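Local structure of hydroxyethylphosphonate dioxygenase (Streptomyces albus, 6B9R) at residues S181-P186 / P337-T342; H149-F154 / A205-G210; N26-N31 / A67-E72; L20-A25 / G44-Y49. The protein probably uses a mononuclear iron centre and dioxygen to cleave 2-hydroxyethylphosphonate, giving hydroxymethylphosphonate. All blocks are in the same frame, centred on the assembly; numbering follows the deposited sequence.

Contact 1: residues S181-P186 / P337-T342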
loop_
_atom_site.group_PDB
_atom_site.type_symbol
_atom_site.label_atom_id
_atom_site.label_comp_id
_atom_site.label_asym_id
_atom_site.label_seq_id
_atom_site.Cartn_x
_atom_site.Cartn_y
_atom_site.Cartn_z
ATOM N N SER A 181 26.460 -11.220 2.672
ATOM C CA SER A 181 25.273 -10.642 2.049
ATOM C C SER A 181 25.155 -9.176 2.436
ATOM O O SER A 181 25.733 -8.724 3.424
ATOM C CB SER A 181 24.012 -11.417 2.443
ATOM O OG SER A 181 23.795 -11.367 3.845
ATOM N N VAL A 182 24.375 -8.434 1.653
ATOM C CA VAL A 182 24.182 -7.017 1.917
ATOM C C VAL A 182 22.769 -6.654 1.492
ATOM O O VAL A 182 22.201 -7.269 0.587
ATOM C CB VAL A 182 25.235 -6.161 1.183
ATOM C CG1 VAL A 182 25.163 -6.404 -0.311
ATOM C CG2 VAL A 182 25.086 -4.664 1.526
ATOM N N TRP A 183 22.192 -5.686 2.195
ATOM C CA TRP A 183 20.876 -5.139 1.885
ATOM C C TRP A 183 21.048 -3.642 1.660
ATOM O O TRP A 183 21.768 -2.982 2.410
ATOM C CB TRP A 183 19.881 -5.421 3.033
ATOM C CG TRP A 183 18.458 -4.954 2.782
ATOM C CD1 TRP A 183 17.414 -5.701 2.291
ATOM C CD2 TRP A 183 17.932 -3.649 3.034
ATOM N NE1 TRP A 183 16.272 -4.932 2.226
ATOM C CE2 TRP A 183 16.565 -3.667 2.668
ATOM C CE3 TRP A 183 18.483 -2.460 3.532
ATOM C CZ2 TRP A 183 15.750 -2.550 2.789
ATOM C CZ3 TRP A 183 17.673 -1.349 3.650
ATOM C CH2 TRP A 183 16.320 -1.399 3.284
ATOM N N GLY A 184 20.409 -3.102 0.627
ATOM C CA GLY A 184 20.726 -1.758 0.171
ATOM C C GLY A 184 19.493 -0.986 -0.258
ATOM O O GLY A 184 18.513 -1.549 -0.748
ATOM N N LEU A 185 19.574 0.338 -0.095
ATOM C CA LEU A 185 18.468 1.264 -0.274
ATOM C C LEU A 185 18.308 1.651 -1.734
ATOM O O LEU A 185 19.235 1.500 -2.537
ATOM C CB LEU A 185 18.700 2.513 0.575
ATOM C CG LEU A 185 18.518 2.311 2.074
ATOM C CD1 LEU A 185 18.944 3.576 2.834
ATOM C CD2 LEU A 185 17.073 1.946 2.375
ATOM N N PRO A 186 17.131 2.161 -2.102
ATOM C CA PRO A 186 16.915 2.629 -3.477
ATOM C C PRO A 186 17.944 3.671 -3.910
ATOM O O PRO A 186 18.362 4.522 -3.124
ATOM C CB PRO A 186 15.507 3.237 -3.418
ATOM C CG PRO A 186 14.817 2.498 -2.329
ATOM C CD PRO A 186 15.904 2.243 -1.289
ATOM N N PRO A 337 15.410 -3.053 9.523
ATOM C CA PRO A 337 14.084 -2.815 10.122
ATOM C C PRO A 337 13.224 -1.838 9.345
ATOM O O PRO A 337 12.027 -1.730 9.646
ATOM C CB PRO A 337 14.404 -2.257 11.524
ATOM C CG PRO A 337 15.864 -2.622 11.780
ATOM C CD PRO A 337 16.519 -2.704 10.430
ATOM N N LEU A 338 13.778 -1.101 8.381
ATOM C CA LEU A 338 12.901 -0.322 7.508
ATOM C C LEU A 338 11.987 -1.242 6.713
ATOM O O LEU A 338 10.881 -0.847 6.317
ATOM C CB LEU A 338 13.719 0.559 6.559
ATOM C CG LEU A 338 12.926 1.463 5.600
ATOM C CD1 LEU A 338 12.489 2.750 6.297
ATOM C CD2 LEU A 338 13.709 1.776 4.323
ATOM N N HIS A 339 12.432 -2.473 6.485
ATOM C CA HIS A 339 11.667 -3.508 5.799
ATOM C C HIS A 339 11.484 -4.695 6.738
ATOM O O HIS A 339 12.104 -5.751 6.556
ATOM C CB HIS A 339 12.364 -3.935 4.511
ATOM C CG HIS A 339 11.941 -3.143 3.314
ATOM N ND1 HIS A 339 12.257 -3.517 2.026
ATOM C CD2 HIS A 339 11.232 -1.993 3.214
ATOM C CE1 HIS A 339 11.745 -2.639 1.180
ATOM N NE2 HIS A 339 11.123 -1.703 1.877
ATOM N N PRO A 340 10.621 -4.562 7.747
ATOM C CA PRO A 340 10.443 -5.664 8.701
ATOM C C PRO A 340 9.916 -6.938 8.062
ATOM O O PRO A 340 10.116 -8.018 8.622
ATOM C CB PRO A 340 9.435 -5.090 9.704
ATOM C CG PRO A 340 8.596 -4.125 8.828
ATOM C CD PRO A 340 9.662 -3.468 7.977
ATOM N N HIS A 341 9.263 -6.852 6.910
ATOM C CA HIS A 341 8.697 -8.024 6.255
ATOM C C HIS A 341 9.656 -8.684 5.279
ATOM O O HIS A 341 9.244 -9.593 4.548
ATOM C CB HIS A 341 7.402 -7.633 5.550
ATOM C CG HIS A 341 6.505 -6.803 6.408
ATOM N ND1 HIS A 341 5.939 -7.284 7.571
ATOM C CD2 HIS A 341 6.122 -5.510 6.306
ATOM C CE1 HIS A 341 5.215 -6.329 8.129
ATOM N NE2 HIS A 341 5.319 -5.240 7.389
ATOM N N THR A 342 10.914 -8.243 5.233
ATOM C CA THR A 342 11.930 -8.901 4.429
ATOM C C THR A 342 12.728 -9.829 5.338
ATOM O O THR A 342 13.336 -9.372 6.310
ATOM C CB THR A 342 12.842 -7.886 3.740
ATOM O OG1 THR A 342 12.089 -7.177 2.750
ATOM C CG2 THR A 342 13.997 -8.598 3.053
#

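Contact 2: residues H149-F154 / A205-G210. With FE (Fe (III) ion), chain E; 2HE ((2-hydroxyethyl)phosphonic acid), chain F.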
loop_
_atom_site.group_PDB
_atom_site.type_symbol
_atom_site.label_atom_id
_atom_site.label_comp_id
_atom_site.label_asym_id
_atom_site.label_seq_id
_atom_site.Cartn_x
_atom_site.Cartn_y
_atom_site.Cartn_z
ATOM N N HIS A 149 19.482 2.306 -8.705
ATOM C CA HIS A 149 18.201 1.948 -9.289
ATOM C C HIS A 149 17.140 1.957 -8.197
ATOM O O HIS A 149 17.444 1.830 -7.003
ATOM C CB HIS A 149 18.276 0.584 -9.994
ATOM C CG HIS A 149 18.899 -0.497 -9.164
ATOM N ND1 HIS A 149 18.349 -0.937 -7.979
ATOM C CD2 HIS A 149 20.023 -1.230 -9.353
ATOM C CE1 HIS A 149 19.112 -1.890 -7.471
ATOM N NE2 HIS A 149 20.127 -2.092 -8.290
ATOM N N LEU A 150 15.876 2.100 -8.624
ATOM C CA LEU A 150 14.797 2.301 -7.660
ATOM C C LEU A 150 14.657 1.114 -6.714
ATOM O O LEU A 150 14.418 1.296 -5.516
ATOM C CB LEU A 150 13.469 2.562 -8.379
ATOM C CG LEU A 150 12.256 2.631 -7.436
ATOM C CD1 LEU A 150 12.448 3.666 -6.317
ATOM C CD2 LEU A 150 10.965 2.895 -8.199
ATOM N N LEU A 151 14.814 -0.102 -7.221
ATOM C CA LEU A 151 14.493 -1.271 -6.413
ATOM C C LEU A 151 15.493 -1.446 -5.274
ATOM O O LEU A 151 16.692 -1.201 -5.433
ATOM C CB LEU A 151 14.454 -2.530 -7.279
ATOM C CG LEU A 151 13.292 -2.584 -8.282
ATOM C CD1 LEU A 151 13.113 -4.000 -8.853
ATOM C CD2 LEU A 151 12.015 -2.114 -7.606
ATOM N N TYR A 152 14.979 -1.844 -4.110
ATOM C CA TYR A 152 15.835 -2.311 -3.027
ATOM C C TYR A 152 16.650 -3.509 -3.498
ATOM O O TYR A 152 16.226 -4.257 -4.380
ATOM C CB TYR A 152 14.989 -2.721 -1.823
ATOM C CG TYR A 152 14.229 -1.578 -1.192
ATOM C CD1 TYR A 152 13.027 -1.124 -1.734
ATOM C CD2 TYR A 152 14.708 -0.962 -0.040
ATOM C CE1 TYR A 152 12.339 -0.070 -1.150
ATOM C CE2 TYR A 152 14.024 0.080 0.555
ATOM C CZ TYR A 152 12.842 0.518 0.003
ATOM O OH TYR A 152 12.176 1.552 0.604
ATOM N N GLN A 153 17.827 -3.713 -2.912
ATOM C CA GLN A 153 18.580 -4.903 -3.289
ATOM C C GLN A 153 19.025 -5.697 -2.075
ATOM O O GLN A 153 19.556 -5.138 -1.113
ATOM C CB GLN A 153 19.797 -4.563 -4.141
ATOM C CG GLN A 153 20.394 -5.789 -4.803
ATOM C CD GLN A 153 21.377 -5.418 -5.898
ATOM O OE1 GLN A 153 21.077 -4.599 -6.752
ATOM N NE2 GLN A 153 22.560 -6.016 -5.867
ATOM N N PHE A 154 18.785 -6.997 -2.130
ATOM C CA PHE A 154 19.431 -7.974 -1.271
ATOM C C PHE A 154 20.387 -8.765 -2.143
ATOM O O PHE A 154 19.974 -9.330 -3.162
ATOM C CB PHE A 154 18.422 -8.923 -0.619
ATOM C CG PHE A 154 19.076 -10.104 -0.001
ATOM C CD1 PHE A 154 19.669 -10.006 1.248
ATOM C CD2 PHE A 154 19.171 -11.296 -0.688
ATOM C CE1 PHE A 154 20.324 -11.092 1.809
ATOM C CE2 PHE A 154 19.841 -12.386 -0.133
ATOM C CZ PHE A 154 20.410 -12.282 1.125
ATOM N N ALA A 205 21.574 -11.348 -7.007
ATOM C CA ALA A 205 21.115 -9.970 -6.805
ATOM C C ALA A 205 19.592 -9.988 -6.816
ATOM O O ALA A 205 18.968 -9.943 -7.880
ATOM C CB ALA A 205 21.669 -9.049 -7.891
ATOM N N LEU A 206 18.994 -10.087 -5.629
ATOM C CA LEU A 206 17.555 -10.242 -5.493
ATOM C C LEU A 206 16.951 -8.867 -5.210
ATOM O O LEU A 206 16.719 -8.476 -4.062
ATOM C CB LEU A 206 17.235 -11.259 -4.384
ATOM C CG LEU A 206 18.030 -12.581 -4.401
ATOM C CD1 LEU A 206 17.510 -13.567 -3.346
ATOM C CD2 LEU A 206 18.030 -13.226 -5.785
ATOM N N THR A 207 16.703 -8.117 -6.281
ATOM C CA THR A 207 16.066 -6.820 -6.107
ATOM C C THR A 207 14.550 -6.983 -6.000
ATOM O O THR A 207 13.966 -7.955 -6.486
ATOM C CB THR A 207 16.413 -5.856 -7.252
ATOM O OG1 THR A 207 15.798 -6.296 -8.467
ATOM C CG2 THR A 207 17.927 -5.763 -7.463
ATOM N N TYR A 208 13.915 -6.017 -5.341
ATOM C CA TYR A 208 12.484 -6.068 -5.074
ATOM C C TYR A 208 12.017 -4.665 -4.705
ATOM O O TYR A 208 12.824 -3.759 -4.461
ATOM C CB TYR A 208 12.150 -7.100 -3.984
ATOM C CG TYR A 208 12.553 -6.689 -2.575
ATOM C CD1 TYR A 208 13.862 -6.870 -2.125
ATOM C CD2 TYR A 208 11.621 -6.144 -1.692
ATOM C CE1 TYR A 208 14.241 -6.499 -0.841
ATOM C CE2 TYR A 208 11.990 -5.763 -0.393
ATOM C CZ TYR A 208 13.312 -5.951 0.025
ATOM O OH TYR A 208 13.706 -5.594 1.308
ATOM N N GLY A 209 10.693 -4.487 -4.710
ATOM C CA GLY A 209 10.139 -3.146 -4.646
ATOM C C GLY A 209 9.327 -2.813 -3.399
ATOM O O GLY A 209 9.654 -1.866 -2.674
ATOM N N GLY A 210 8.243 -3.517 -3.159
ATOM C CA GLY A 210 7.443 -3.143 -2.030
ATOM C C GLY A 210 6.494 -1.977 -2.259
ATOM O O GLY A 210 5.918 -1.779 -3.337
HETATM FE FE FE E . 21.924 -3.490 -8.363
HETATM O O3 2HE F . 22.689 -3.266 -10.693
HETATM P P 2HE F . 23.764 -3.665 -11.640
HETATM O O1 2HE F . 24.689 -2.398 -12.000
HETATM O O2 2HE F . 23.153 -4.294 -12.997
HETATM C CA 2HE F . 24.739 -4.909 -10.764
HETATM C CB 2HE F . 23.760 -5.780 -9.981
HETATM O O4 2HE F . 23.307 -5.121 -8.787
HETATM O O HOH W 1 20.660 -5.451 -9.405
#

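Contact 3: residues N26-N31 / A67-E72. With 2HE ((2-hydroxyethyl)phosphonic acid), chain Q.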
loop_
_atom_site.group_PDB
_atom_site.type_symbol
_atom_site.label_atom_id
_atom_site.label_comp_id
_atom_site.label_asym_id
_atom_site.label_seq_id
_atom_site.Cartn_x
_atom_site.Cartn_y
_atom_site.Cartn_z
ATOM N N ASN A 26 -20.445 0.260 -9.083
ATOM C CA ASN A 26 -21.003 0.296 -7.732
ATOM C C ASN A 26 -20.426 1.449 -6.919
ATOM O O ASN A 26 -21.156 2.148 -6.206
ATOM C CB ASN A 26 -20.725 -1.017 -7.003
ATOM C CG ASN A 26 -21.647 -2.136 -7.416
ATOM O OD1 ASN A 26 -22.642 -1.931 -8.117
ATOM N ND2 ASN A 26 -21.330 -3.339 -6.963
ATOM N N ASP A 27 -19.098 1.633 -6.980
ATOM C CA ASP A 27 -18.449 2.655 -6.164
ATOM C C ASP A 27 -18.863 4.064 -6.570
ATOM O O ASP A 27 -18.876 4.967 -5.727
ATOM C CB ASP A 27 -16.927 2.511 -6.249
ATOM C CG ASP A 27 -16.416 1.301 -5.496
ATOM O OD1 ASP A 27 -17.218 0.624 -4.826
ATOM O OD2 ASP A 27 -15.203 1.035 -5.577
ATOM N N LEU A 28 -19.218 4.264 -7.837
ATOM C CA LEU A 28 -19.674 5.551 -8.334
ATOM C C LEU A 28 -21.185 5.703 -8.255
ATOM O O LEU A 28 -21.724 6.686 -8.776
ATOM C CB LEU A 28 -19.190 5.756 -9.783
ATOM C CG LEU A 28 -17.712 6.191 -9.835
ATOM C CD1 LEU A 28 -17.082 5.962 -11.215
ATOM C CD2 LEU A 28 -17.595 7.661 -9.464
ATOM N N LYS A 29 -21.878 4.758 -7.609
ATOM C CA LYS A 29 -23.340 4.760 -7.561
ATOM C C LYS A 29 -23.934 4.894 -8.964
ATOM O O LYS A 29 -24.896 5.638 -9.199
ATOM C CB LYS A 29 -23.848 5.855 -6.618
ATOM C CG LYS A 29 -23.261 5.758 -5.195
ATOM C CD LYS A 29 -23.482 4.350 -4.613
ATOM C CE LYS A 29 -23.255 4.281 -3.095
ATOM N NZ LYS A 29 -21.835 4.487 -2.720
ATOM N N ARG A 30 -23.358 4.150 -9.911
ATOM C CA ARG A 30 -23.908 4.002 -11.258
ATOM C C ARG A 30 -24.477 2.590 -11.393
ATOM O O ARG A 30 -23.718 1.613 -11.426
ATOM C CB ARG A 30 -22.834 4.256 -12.316
ATOM C CG ARG A 30 -22.068 5.587 -12.130
ATOM C CD ARG A 30 -23.053 6.758 -12.108
ATOM N NE ARG A 30 -22.516 8.027 -12.615
ATOM C CZ ARG A 30 -21.957 8.971 -11.860
ATOM N NH1 ARG A 30 -21.536 10.096 -12.424
ATOM N NH2 ARG A 30 -21.807 8.795 -10.547
ATOM N N ASN A 31 -25.800 2.468 -11.464
ATOM C CA ASN A 31 -26.361 1.149 -11.700
ATOM C C ASN A 31 -26.253 0.848 -13.192
ATOM O O ASN A 31 -25.669 1.618 -13.959
ATOM C CB ASN A 31 -27.782 1.050 -11.147
ATOM C CG ASN A 31 -28.756 1.988 -11.832
ATOM O OD1 ASN A 31 -28.458 2.572 -12.875
ATOM N ND2 ASN A 31 -29.948 2.114 -11.253
ATOM N N ALA A 67 -15.045 9.211 -18.994
ATOM C CA ALA A 67 -16.377 9.520 -18.477
ATOM C C ALA A 67 -16.414 9.603 -16.956
ATOM O O ALA A 67 -17.191 10.384 -16.398
ATOM C CB ALA A 67 -17.382 8.468 -18.945
ATOM N N TRP A 68 -15.587 8.824 -16.271
ATOM C CA TRP A 68 -15.624 8.686 -14.828
ATOM C C TRP A 68 -14.306 9.159 -14.231
ATOM O O TRP A 68 -13.274 9.161 -14.913
ATOM C CB TRP A 68 -15.856 7.223 -14.416
ATOM C CG TRP A 68 -17.240 6.693 -14.622
ATOM C CD1 TRP A 68 -18.395 7.414 -14.786
ATOM C CD2 TRP A 68 -17.613 5.310 -14.691
ATOM N NE1 TRP A 68 -19.465 6.554 -14.943
ATOM C CE2 TRP A 68 -19.009 5.261 -14.903
ATOM C CE3 TRP A 68 -16.901 4.109 -14.606
ATOM C CZ2 TRP A 68 -19.707 4.055 -15.015
ATOM C CZ3 TRP A 68 -17.592 2.913 -14.724
ATOM C CH2 TRP A 68 -18.987 2.900 -14.929
ATOM N N PRO A 69 -14.297 9.563 -12.935
ATOM C CA PRO A 69 -13.054 9.975 -12.271
ATOM C C PRO A 69 -12.211 8.798 -11.796
ATOM O O PRO A 69 -11.849 8.702 -10.623
ATOM C CB PRO A 69 -13.560 10.805 -11.087
ATOM C CG PRO A 69 -14.848 10.163 -10.731
ATOM C CD PRO A 69 -15.473 9.809 -12.077
ATOM N N LEU A 70 -11.908 7.882 -12.710
ATOM C CA LEU A 70 -10.995 6.796 -12.388
ATOM C C LEU A 70 -9.978 6.648 -13.512
ATOM O O LEU A 70 -10.045 7.328 -14.547
ATOM C CB LEU A 70 -11.746 5.480 -12.130
ATOM C CG LEU A 70 -12.792 4.956 -13.125
ATOM C CD1 LEU A 70 -12.233 4.615 -14.511
ATOM C CD2 LEU A 70 -13.472 3.740 -12.529
ATOM N N ASN A 71 -9.026 5.742 -13.291
ATOM C CA ASN A 71 -7.925 5.497 -14.200
ATOM C C ASN A 71 -8.083 4.152 -14.888
ATOM O O ASN A 71 -8.700 3.230 -14.348
ATOM C CB ASN A 71 -6.599 5.535 -13.440
ATOM C CG ASN A 71 -6.444 6.806 -12.680
ATOM O OD1 ASN A 71 -6.144 7.848 -13.264
ATOM N ND2 ASN A 71 -6.695 6.752 -11.375
ATOM N N GLU A 72 -7.517 4.063 -16.093
ATOM C CA GLU A 72 -7.454 2.787 -16.790
ATOM C C GLU A 72 -6.880 1.710 -15.878
ATOM O O GLU A 72 -7.362 0.571 -15.860
ATOM C CB GLU A 72 -6.615 2.931 -18.060
ATOM C CG GLU A 72 -7.172 3.908 -19.104
ATOM C CD GLU A 72 -6.661 5.339 -18.930
ATOM O OE1 GLU A 72 -6.072 5.648 -17.868
ATOM O OE2 GLU A 72 -6.853 6.155 -19.857
HETATM O O3 2HE Q . -27.398 2.027 -0.740
HETATM P P 2HE Q . -26.425 3.296 -0.649
HETATM O O1 2HE Q . -25.098 2.921 -0.045
HETATM O O2 2HE Q . -26.250 3.860 -2.146
HETATM C CA 2HE Q . -27.109 4.570 0.421
HETATM C CB 2HE Q . -26.004 5.600 0.552
HETATM O O4 2HE Q . -24.823 4.956 1.041
#

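Contact 4: residues L20-A25 / G44-Y49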
loop_
_atom_site.group_PDB
_atom_site.type_symbol
_atom_site.label_atom_id
_atom_site.label_comp_id
_atom_site.label_asym_id
_atom_site.label_seq_id
_atom_site.Cartn_x
_atom_site.Cartn_y
_atom_site.Cartn_z
ATOM N N LEU A 20 -13.999 -6.025 -11.705
ATOM C CA LEU A 20 -13.518 -4.665 -11.457
ATOM C C LEU A 20 -14.429 -3.625 -12.081
ATOM O O LEU A 20 -14.562 -2.513 -11.549
ATOM C CB LEU A 20 -12.114 -4.469 -12.012
ATOM C CG LEU A 20 -11.043 -5.232 -11.246
ATOM C CD1 LEU A 20 -9.721 -5.050 -11.943
ATOM C CD2 LEU A 20 -10.970 -4.775 -9.776
ATOM N N LEU A 21 -15.028 -3.953 -13.223
ATOM C CA LEU A 21 -15.939 -3.009 -13.863
ATOM C C LEU A 21 -17.209 -2.833 -13.045
ATOM O O LEU A 21 -17.696 -1.705 -12.880
ATOM C CB LEU A 21 -16.269 -3.480 -15.271
ATOM C CG LEU A 21 -17.289 -2.585 -15.984
ATOM C CD1 LEU A 21 -16.756 -1.164 -16.065
ATOM C CD2 LEU A 21 -17.585 -3.142 -17.367
ATOM N N ARG A 22 -17.781 -3.937 -12.554
ATOM C CA ARG A 22 -18.944 -3.824 -11.678
ATOM C C ARG A 22 -18.581 -3.083 -10.397
ATOM O O ARG A 22 -19.343 -2.234 -9.916
ATOM C CB ARG A 22 -19.507 -5.212 -11.353
ATOM C CG ARG A 22 -20.561 -5.198 -10.231
ATOM C CD ARG A 22 -21.821 -4.424 -10.632
ATOM N NE ARG A 22 -22.673 -5.213 -11.512
ATOM C CZ ARG A 22 -23.739 -4.739 -12.150
ATOM N NH1 ARG A 22 -24.082 -3.463 -12.020
ATOM N NH2 ARG A 22 -24.460 -5.540 -12.925
ATOM N N ALA A 23 -17.415 -3.379 -9.830
ATOM C CA ALA A 23 -17.014 -2.695 -8.605
ATOM C C ALA A 23 -16.867 -1.194 -8.833
ATOM O O ALA A 23 -17.250 -0.390 -7.976
ATOM C CB ALA A 23 -15.706 -3.291 -8.072
ATOM N N ALA A 24 -16.313 -0.796 -9.982
ATOM C CA ALA A 24 -16.140 0.629 -10.254
ATOM C C ALA A 24 -17.487 1.320 -10.370
ATOM O O ALA A 24 -17.677 2.430 -9.857
ATOM C CB ALA A 24 -15.335 0.839 -11.539
ATOM N N ALA A 25 -18.426 0.678 -11.054
ATOM C CA ALA A 25 -19.760 1.247 -11.214
ATOM C C ALA A 25 -20.476 1.340 -9.871
ATOM O O ALA A 25 -21.048 2.382 -9.535
ATOM C CB ALA A 25 -20.553 0.406 -12.205
ATOM N N GLY A 44 -29.359 -1.694 -21.783
ATOM C CA GLY A 44 -29.533 -3.079 -21.407
ATOM C C GLY A 44 -28.288 -3.950 -21.455
ATOM O O GLY A 44 -28.368 -5.119 -21.064
ATOM N N SER A 45 -27.136 -3.427 -21.885
ATOM C CA SER A 45 -25.980 -4.275 -22.161
ATOM C C SER A 45 -24.990 -4.404 -21.004
ATOM O O SER A 45 -24.100 -5.258 -21.078
ATOM C CB SER A 45 -25.224 -3.760 -23.391
ATOM O OG SER A 45 -24.652 -2.484 -23.141
ATOM N N PHE A 46 -25.108 -3.601 -19.942
ATOM C CA PHE A 46 -24.030 -3.565 -18.952
ATOM C C PHE A 46 -23.812 -4.938 -18.325
ATOM O O PHE A 46 -22.668 -5.339 -18.066
ATOM C CB PHE A 46 -24.318 -2.510 -17.878
ATOM C CG PHE A 46 -23.115 -2.174 -17.019
ATOM C CD1 PHE A 46 -22.004 -1.539 -17.569
ATOM C CD2 PHE A 46 -23.097 -2.486 -15.665
ATOM C CE1 PHE A 46 -20.892 -1.229 -16.780
ATOM C CE2 PHE A 46 -21.981 -2.178 -14.875
ATOM C CZ PHE A 46 -20.893 -1.544 -15.437
ATOM N N GLY A 47 -24.897 -5.684 -18.103
ATOM C CA GLY A 47 -24.774 -7.025 -17.562
ATOM C C GLY A 47 -23.974 -7.966 -18.443
ATOM O O GLY A 47 -23.368 -8.914 -17.944
ATOM N N ASP A 48 -23.950 -7.718 -19.758
ATOM C CA ASP A 48 -23.148 -8.565 -20.639
ATOM C C ASP A 48 -21.654 -8.310 -20.475
ATOM O O ASP A 48 -20.843 -9.223 -20.680
ATOM C CB ASP A 48 -23.557 -8.352 -22.087
ATOM C CG ASP A 48 -24.981 -8.794 -22.351
ATOM O OD1 ASP A 48 -25.340 -9.916 -21.939
ATOM O OD2 ASP A 48 -25.744 -8.009 -22.939
ATOM N N TYR A 49 -21.269 -7.085 -20.121
ATOM C CA TYR A 49 -19.862 -6.805 -19.851
ATOM C C TYR A 49 -19.458 -7.285 -18.466
ATOM O O TYR A 49 -18.332 -7.760 -18.266
ATOM C CB TYR A 49 -19.596 -5.307 -19.989
ATOM C CG TYR A 49 -19.753 -4.829 -21.398
ATOM C CD1 TYR A 49 -18.716 -4.968 -22.309
ATOM C CD2 TYR A 49 -20.950 -4.280 -21.837
ATOM C CE1 TYR A 49 -18.850 -4.550 -23.606
ATOM C CE2 TYR A 49 -21.101 -3.864 -23.143
ATOM C CZ TYR A 49 -20.042 -3.996 -24.021
ATOM O OH TYR A 49 -20.164 -3.584 -25.322
#

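Contact 1: residues S181-P186 / P337-T342
The edge of the Trp183 six-membered ring points at the face of His339. This is an offset edge-to-face pair, with planes 72° apart and centroids 5.5 Å apart. Trp183 CZ2 makes the closest approach, 3.7 Å from His339 ND1, which lies in the indole plane. Leu338 CD2 is also at the indole edge, 4.2 Å from Trp183 CH2. The contact joins the two antiparallel sheets of a cupin-type fold. Trp183 belongs to strand 181-184 of one sheet, and a type I turn from His339 to Thr342 leads into strand 343-349 of the other. Trp183 CG is anti to the backbone N (chi1 -177°), which sends the indole out to that turn. The polar ends converge on one atom: Tyr208 OH is hydrogen-bonded to Trp183 NE1, His339 ND1 and Thr342 OG1. Phe429 of the second subunit packs on Leu338. Beyond Trp183 CH2, the side chains of Leu185 and Leu338 cross at about a right angle, their CD2 methyls 3.9 Å apart.

Contact 2: residues H149-F154 / A205-G210
Tyr152, Gln153 and Phe154 pair antiparallel with Tyr208, Thr207 and Leu206, the strand directions 151° apart. Phe154 and Leu206 form a hydrogen-bonded pair, with Leu206 N to Phe154 O at 2.8 Å and Phe154 N to Leu206 O at 3.2 Å. Tyr208 N also bonds to Tyr152 O. Gln153 and Thr207 form the non-hydrogen-bonded pair, on the face that holds the iron. The iron is bound by Gln153 OE1 at 2.1 Å and by His149 NE2 at 2.3 Å; His190 completes the protein ligands. Gln153 CG is anti to the backbone N (chi1 -167°), and the extended chain carries the amide to the iron. Gln153 NE2 donates to substrate O4 (3.1 Å) and to Thr155 OG1, fixing both ends of the amide. Thr207 CG2 packs 3.4 Å from Gln153 OE1. Leu151 CD1 meets Thr207 OG1, a hydroxyl hydrogen-bonded to Arg123 O, and Leu151 CD2 lies 3.7 Å from Gly209 CA. An alanine at Leu151 is likely to leave a gap beside Thr207 and Gly209. On the other face, Tyr152 CB sits over the Tyr208 ring, and Phe154 runs alongside Leu206. Strand 202-208 lies between 123-129 and 152-158, and Leu415 of strand 412-419 packs on Phe154 and Leu206.

Contact 3: residues N26-N31 / A67-E72
Leu28 and Trp68 make the main apolar contact. Leu28 CD1 sits over one face of the indole, 3.8 Å from the centroid of its five-membered ring, in a CH-pi contact. The closest ring atom is Trp68 CG, 3.5 Å from Leu28 CD1. The other methyl, Leu28 CD2, reaches Pro69 CG at 3.9 Å. The aliphatic part of Arg30 slides past the same indole in the opposite direction, with Arg30 CG 4.0 Å from Trp68 NE1.

The hydrogen bonds belong to the chain turn and to charged groups. Lys29, with positive phi, is the C-prime residue of a Schellman motif that ends helix 10-27. Arg30 bends back at chi2 (-56°), and its NH2 donates to Leu28 O at 2.8 Å, in the carbonyl plane. Arg30 NE forms a salt bridge with Asp38, whose OD2 also accepts Trp68 NE1. Replacing Trp68 by an alanine would probably leave Leu28 CD1 without its ring face and Asp38 with one N-H donor fewer. Arg30 NH1 pairs with Asp113 of the second subunit.

Lys29 CE makes a close contact, 3.2 Å, with O2 of a substrate molecule. Arg103, Tyr111 and Asn146 of the second subunit hold that substrate by hydrogen bonds. The helix end is therefore part of a subunit interface at an active site. Two aspartates around Arg30 would be expected to stabilise its positive charge.

Contact 4: residues L20-A25 / G44-Y49
Phe46 is the first residue of 44-49 to touch helix 10-27, and it carries most of the contact. Its CG is anti to the backbone N (chi1 -166°), which extends the ring toward the helix. Phe46 CZ lies 3.8 Å from Leu21 CG and equally far from Ala25 CB. Arg22 comes to the ring edge, with its NH1 in the ring plane and 3.8 Å from Phe46 CE2. The ring edge thus meets a guanidinium face, the two planes 79° apart. Arg22 gets there by bending at chi2 and chi3, and its NH1 is also held by a salt bridge to Asp32. One turn later, Tyr49 offers its CB to Leu21 CD2 at 4.0 Å, while its ring leads away from the helix. Ala35 and Leu39 of helix 32-39 also pack on Phe46. Helices 10-27, 32-39 and 46-51 thus pack around Phe46 as a small helical bundle with one apolar centre.

Contacts 4 and 3 come first along the chain and interleave. Both use helix 10-27, their centres are 10 Å apart, and the probable hydrogen bond from Arg30 N to Ala25 O (2.9 Å) joins them. Contacts 2 and 1 follow, also interleaved, with centres 9 Å apart. Both reach one antiparallel sheet, in which strands 152-158 and 181-184 are neighbours, and Tyr208 OH of contact 2 reaches into contact 1. The two groups are far apart: contacts 2 and 3 have centres about 35 Å apart. Helical region and iron-binding sheet still meet across the dimer. Lys29 of the second subunit is hydrogen-bonded to the substrate at contact 2, so each active site draws on both chains.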